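Local structure of L-ribulose 3-epimerase (Mesorhizobium loti, 3VYL) at residues L157-Q162 with I186-V191; H178-H183 with Y204-E209. The protein interconverts ketoses by epimerisation at C3, acting most efficiently on L-ribulose and using a manganese ion bound in its TIM barrel. One frame throughout, in Å; residues are numbered along the deposited sequence.

Overall arrangement
Contacts 1 and 2 lie about 11 Å apart, centre to centre, and share helix 181-187. Contact 2 joins two neighbouring parallel strands of the TIM barrel where they deliver Asp180 and His206 to the manganese ion; contact 1 sits further out, where the far end of that helix and the turn beyond it meet the start of helix 160-170. Along the chain their segments alternate, and they touch directly where Ala160 CB packs 3.9 Å from Leu179 CD2. Contact 1 is not part of the metal site: between nearest atoms, the side chain of Glu188 is about 9 Å from that of Asp180, and that of Glu187 about 12 Å from the manganese. It lies instead beside two other subunits.

Contact 1. Residues L157-Q162 with I186-V191; sequences LNTAAQ and IEEADV
Glu188 reaches Ala160 by a bent path: its CG stands beside the backbone N, anti to the carbonyl carbon (chi1 -50°), and the chain then bends at chi2 (-75°), which swings the carboxylate across to the first turn of helix 160-170. There OE2 accepts the backbone N-H of Ala160 with its syn lone pair, at 2.7 Å from Ala160 N and with an N-H...O angle of 149°. The other oxygen grips the next amide indirectly, a water lying 3.0 Å from Glu188 OE1 and 2.8 Å from Ala161 N. Thr159 holds the N-cap position but makes no capping bond with its side chain, which crosses that of Glu188 at a slant, Thr159 OG1 3.9 Å from Glu188 OE1. The first amide of the helix is therefore bonded by a glutamate from another part of the chain. From within its own first turn, Gln162 folds back so that OE1 accepts from Asn158 N at 2.7 Å, the donor standing above the carbonyl plane.

Glu187 lies against Asn158, its CB 3.2 Å from the backbone Asn158 O and its carboxylate carbon CD 4.0 Å from Asn158 CB. Its carboxylate is directed to arginines: OE2 pairs with Arg151 and OE1 with Arg260 of the second subunit, while Ala293 of the third subunit packs on Thr159.

With an alanine here instead of Glu188, the amide of Ala160 is likely to lose its acceptor and the water on Ala161 its second partner, opening a gap between the helix start and the turn. Because the carboxylate serves one amide directly and the next through water at a helix N-terminus, the positive end of the helix dipole would be expected to stabilise Glu188 as an anion despite its burial.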
# COMPACT_ATOMS: atom_id res chain seq x y z
N LEU A 157 1.76 -12.21 25.46
CA LEU A 157 2.42 -11.20 24.67
C LEU A 157 2.10 -11.27 23.22
O LEU A 157 2.67 -12.04 22.51
CB LEU A 157 3.92 -11.34 24.84
CG LEU A 157 4.51 -11.52 26.21
CD1 LEU A 157 5.98 -11.68 26.07
CD2 LEU A 157 4.23 -10.36 27.10
N ASN A 158 1.21 -10.40 22.80
CA ASN A 158 0.71 -10.40 21.45
C ASN A 158 1.14 -9.16 20.76
O ASN A 158 0.98 -9.04 19.61
CB ASN A 158 -0.83 -10.47 21.42
CG ASN A 158 -1.38 -11.68 22.10
OD1 ASN A 158 -0.90 -12.77 21.93
ND2 ASN A 158 -2.38 -11.49 22.87
N THR A 159 1.69 -8.23 21.49
CA THR A 159 2.02 -6.91 20.94
C THR A 159 3.45 -6.50 21.30
O THR A 159 3.93 -6.80 22.40
CB THR A 159 0.93 -5.91 21.39
OG1 THR A 159 0.06 -5.63 20.29
CG2 THR A 159 1.50 -4.62 21.94
N ALA A 160 4.15 -5.84 20.37
CA ALA A 160 5.53 -5.40 20.64
C ALA A 160 5.62 -4.49 21.87
O ALA A 160 6.57 -4.57 22.64
CB ALA A 160 6.15 -4.72 19.44
N ALA A 161 4.61 -3.65 22.05
CA ALA A 161 4.50 -2.80 23.24
C ALA A 161 4.31 -3.60 24.52
O ALA A 161 4.84 -3.23 25.56
CB ALA A 161 3.39 -1.77 23.06
N GLN A 162 3.55 -4.70 24.45
CA GLN A 162 3.39 -5.62 25.59
C GLN A 162 4.74 -6.21 25.98
O GLN A 162 5.04 -6.37 27.16
CB GLN A 162 2.44 -6.77 25.27
CG GLN A 162 0.98 -6.54 25.62
CD GLN A 162 0.05 -7.51 24.91
OE1 GLN A 162 0.36 -8.04 23.84
NE2 GLN A 162 -1.12 -7.74 25.51
N ILE A 186 -1.33 -9.44 12.25
CA ILE A 186 -2.61 -9.69 12.88
C ILE A 186 -2.82 -8.78 14.10
O ILE A 186 -3.92 -8.28 14.33
CB ILE A 186 -2.77 -11.17 13.30
CG1 ILE A 186 -2.74 -12.10 12.08
CG2 ILE A 186 -4.06 -11.38 14.09
CD1 ILE A 186 -2.86 -13.56 12.43
N GLU A 187 -1.75 -8.54 14.86
CA GLU A 187 -1.89 -7.88 16.15
C GLU A 187 -1.51 -6.39 16.18
O GLU A 187 -2.18 -5.60 16.84
CB GLU A 187 -1.11 -8.64 17.23
CG GLU A 187 -1.54 -10.09 17.41
CD GLU A 187 -2.94 -10.25 17.98
OE1 GLU A 187 -3.48 -9.28 18.54
OE2 GLU A 187 -3.51 -11.36 17.87
N GLU A 188 -0.46 -6.01 15.48
CA GLU A 188 0.02 -4.62 15.55
C GLU A 188 -0.89 -3.62 14.82
O GLU A 188 -1.63 -3.97 13.89
CB GLU A 188 1.47 -4.51 15.05
CG GLU A 188 2.47 -5.50 15.65
CD GLU A 188 2.88 -5.19 17.09
OE1 GLU A 188 2.53 -4.10 17.62
OE2 GLU A 188 3.57 -6.05 17.70
N ALA A 189 -0.85 -2.37 15.27
CA ALA A 189 -1.62 -1.28 14.68
C ALA A 189 -1.00 -0.98 13.33
O ALA A 189 -1.70 -0.71 12.36
CB ALA A 189 -1.59 -0.04 15.57
N ASP A 190 0.32 -1.02 13.30
CA ASP A 190 1.07 -0.83 12.08
C ASP A 190 2.39 -1.55 12.26
O ASP A 190 3.12 -1.31 13.22
CB ASP A 190 1.29 0.65 11.81
CG ASP A 190 1.90 0.91 10.45
OD1 ASP A 190 1.14 1.02 9.45
OD2 ASP A 190 3.14 1.00 10.37
N VAL A 191 2.69 -2.46 11.33
CA VAL A 191 3.91 -3.26 11.44
C VAL A 191 5.16 -2.37 11.54
O VAL A 191 5.96 -2.55 12.46
CB VAL A 191 4.06 -4.31 10.32
CG1 VAL A 191 5.19 -5.27 10.65
CG2 VAL A 191 2.76 -5.09 10.15
O HOH W 1 3.11 -8.91 17.03
O HOH W 2 3.56 -2.34 19.76

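Contact 2. Residues H178-H183 with Y204-E209; sequences HLDTFH and YVHIGE. With MN (manganese (II) ion), chain I.
The manganese site of this TIM barrel is built at the C-terminal ends of its strands, and the neighbouring parallel strands 175-180 and 202-207 supply two of its ligands, Asp180 and His206. Asp180 OD2 lies 2.1 Å from the metal and His206 ND1 2.2 Å; Glu147, Glu241 and a water complete the coordination. The carboxylate and imidazole planes stand 80° apart. With CG anti to the backbone N (chi1 -179°), Asp180 extends into the barrel, and its second oxygen, OD1, accepts a weak capping bond from Phe182 N at the start of helix 181-187.

Behind the metal ligand, His178 turns the NE2 edge of its ring toward one face of His206, the centroids 4.2 Å apart and the planes at 70°. Tyr204 CD1 lies over a face of His178, 3.6 Å from its NE2, extending the aromatic cluster. The remaining nitrogen of His206, NE2, is hydrogen-bonded to Glu36, a second-shell contact that would restrain the rotation of the ring; Tyr204 OH is also hydrogen-bonded to Glu36.

Backbone bonds set the register: Leu179 N to Tyr204 O, His206 N to Leu179 O (2.8 Å) and Thr181 N to His206 O (3.1 Å). Thr181 OG1 donates to Gly208 O at 2.7 Å, tying the first turn of helix 181-187 to the neighbouring chain segment at Gly208.

Leu179 and Val205 point to the opposite face of the sheet from the metal ligands. Outside the barrel, Thr181 and Ile207 pack on Phe222 of helix 222-231, while within the sheet the backbone of His178 is hydrogen-bonded to that of Leu146 in strand 143-147 and the backbone of Val205 to that of Ser239 in strand 238-240.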
# COMPACT_ATOMS: atom_id res chain seq x y z
N HIS A 178 11.57 -10.87 20.04
CA HIS A 178 11.54 -11.66 18.83
C HIS A 178 10.24 -11.32 18.18
O HIS A 178 9.16 -11.68 18.66
CB HIS A 178 11.66 -13.14 19.18
CG HIS A 178 11.56 -14.08 17.99
ND1 HIS A 178 11.44 -15.42 18.13
CD2 HIS A 178 11.52 -13.83 16.62
CE1 HIS A 178 11.36 -15.99 16.93
NE2 HIS A 178 11.40 -15.03 16.00
N LEU A 179 10.33 -10.55 17.10
CA LEU A 179 9.17 -10.14 16.32
C LEU A 179 8.95 -11.04 15.09
O LEU A 179 9.92 -11.51 14.46
CB LEU A 179 9.32 -8.68 15.92
CG LEU A 179 9.45 -7.64 17.03
CD1 LEU A 179 9.53 -6.25 16.43
CD2 LEU A 179 8.31 -7.70 18.03
N ASP A 180 7.69 -11.26 14.73
CA ASP A 180 7.36 -12.13 13.60
C ASP A 180 6.29 -11.46 12.73
O ASP A 180 5.16 -11.26 13.17
CB ASP A 180 6.92 -13.50 14.14
CG ASP A 180 6.57 -14.49 13.04
OD1 ASP A 180 5.95 -14.09 12.04
OD2 ASP A 180 6.87 -15.70 13.21
N THR A 181 6.65 -11.14 11.49
CA THR A 181 5.77 -10.39 10.60
C THR A 181 4.37 -11.01 10.46
O THR A 181 3.37 -10.30 10.48
CB THR A 181 6.42 -10.19 9.24
OG1 THR A 181 6.64 -11.46 8.63
CG2 THR A 181 7.75 -9.46 9.37
N PHE A 182 4.31 -12.34 10.36
CA PHE A 182 3.04 -13.07 10.35
C PHE A 182 2.17 -12.75 11.58
O PHE A 182 0.97 -12.51 11.46
CB PHE A 182 3.28 -14.58 10.22
CG PHE A 182 2.07 -15.41 10.56
CD1 PHE A 182 1.05 -15.59 9.64
CD2 PHE A 182 1.94 -15.99 11.83
CE1 PHE A 182 -0.07 -16.33 9.95
CE2 PHE A 182 0.82 -16.74 12.14
CZ PHE A 182 -0.18 -16.90 11.21
N HIS A 183 2.77 -12.73 12.77
CA HIS A 183 2.04 -12.39 13.98
C HIS A 183 1.73 -10.92 14.10
O HIS A 183 0.65 -10.53 14.57
CB HIS A 183 2.79 -12.89 15.20
CG HIS A 183 2.95 -14.38 15.24
ND1 HIS A 183 1.91 -15.21 15.45
CD2 HIS A 183 4.06 -15.19 15.07
CE1 HIS A 183 2.34 -16.48 15.41
NE2 HIS A 183 3.66 -16.47 15.18
N TYR A 204 15.66 -10.55 17.43
CA TYR A 204 15.51 -11.50 16.34
C TYR A 204 14.23 -11.23 15.55
O TYR A 204 13.24 -10.73 16.11
CB TYR A 204 15.52 -12.92 16.92
CG TYR A 204 15.78 -14.06 15.96
CD1 TYR A 204 14.97 -15.19 15.98
CD2 TYR A 204 16.85 -14.04 15.06
CE1 TYR A 204 15.19 -16.26 15.13
CE2 TYR A 204 17.08 -15.09 14.20
CZ TYR A 204 16.25 -16.21 14.24
OH TYR A 204 16.45 -17.28 13.39
N VAL A 205 14.23 -11.55 14.26
CA VAL A 205 13.05 -11.33 13.42
C VAL A 205 12.69 -12.55 12.56
O VAL A 205 13.57 -13.15 11.93
CB VAL A 205 13.21 -10.09 12.51
CG1 VAL A 205 12.15 -10.06 11.41
CG2 VAL A 205 13.16 -8.81 13.34
N HIS A 206 11.41 -12.90 12.54
CA HIS A 206 10.91 -13.87 11.56
C HIS A 206 10.23 -13.19 10.42
O HIS A 206 9.29 -12.42 10.61
CB HIS A 206 9.93 -14.85 12.19
CG HIS A 206 10.58 -16.02 12.89
ND1 HIS A 206 9.97 -16.69 13.89
CD2 HIS A 206 11.81 -16.64 12.69
CE1 HIS A 206 10.77 -17.69 14.32
NE2 HIS A 206 11.90 -17.65 13.59
N ILE A 207 10.70 -13.46 9.21
CA ILE A 207 10.02 -13.05 8.00
C ILE A 207 9.07 -14.18 7.57
O ILE A 207 9.50 -15.29 7.29
CB ILE A 207 11.03 -12.71 6.89
CG1 ILE A 207 11.91 -11.53 7.32
CG2 ILE A 207 10.34 -12.40 5.57
CD1 ILE A 207 11.16 -10.27 7.74
N GLY A 208 7.78 -13.88 7.54
CA GLY A 208 6.77 -14.83 7.11
C GLY A 208 5.60 -14.08 6.52
O GLY A 208 5.22 -13.05 7.04
N GLU A 209 5.03 -14.59 5.44
CA GLU A 209 3.89 -13.95 4.79
C GLU A 209 2.59 -14.11 5.62
O GLU A 209 2.52 -14.96 6.51
CB GLU A 209 3.72 -14.52 3.37
CG GLU A 209 2.60 -13.89 2.55
CD GLU A 209 2.76 -12.39 2.41
OE1 GLU A 209 2.35 -11.65 3.33
OE2 GLU A 209 3.29 -11.97 1.36
MN MN I . 7.87 -17.10 14.34
O HOH W 3 6.49 -18.87 15.10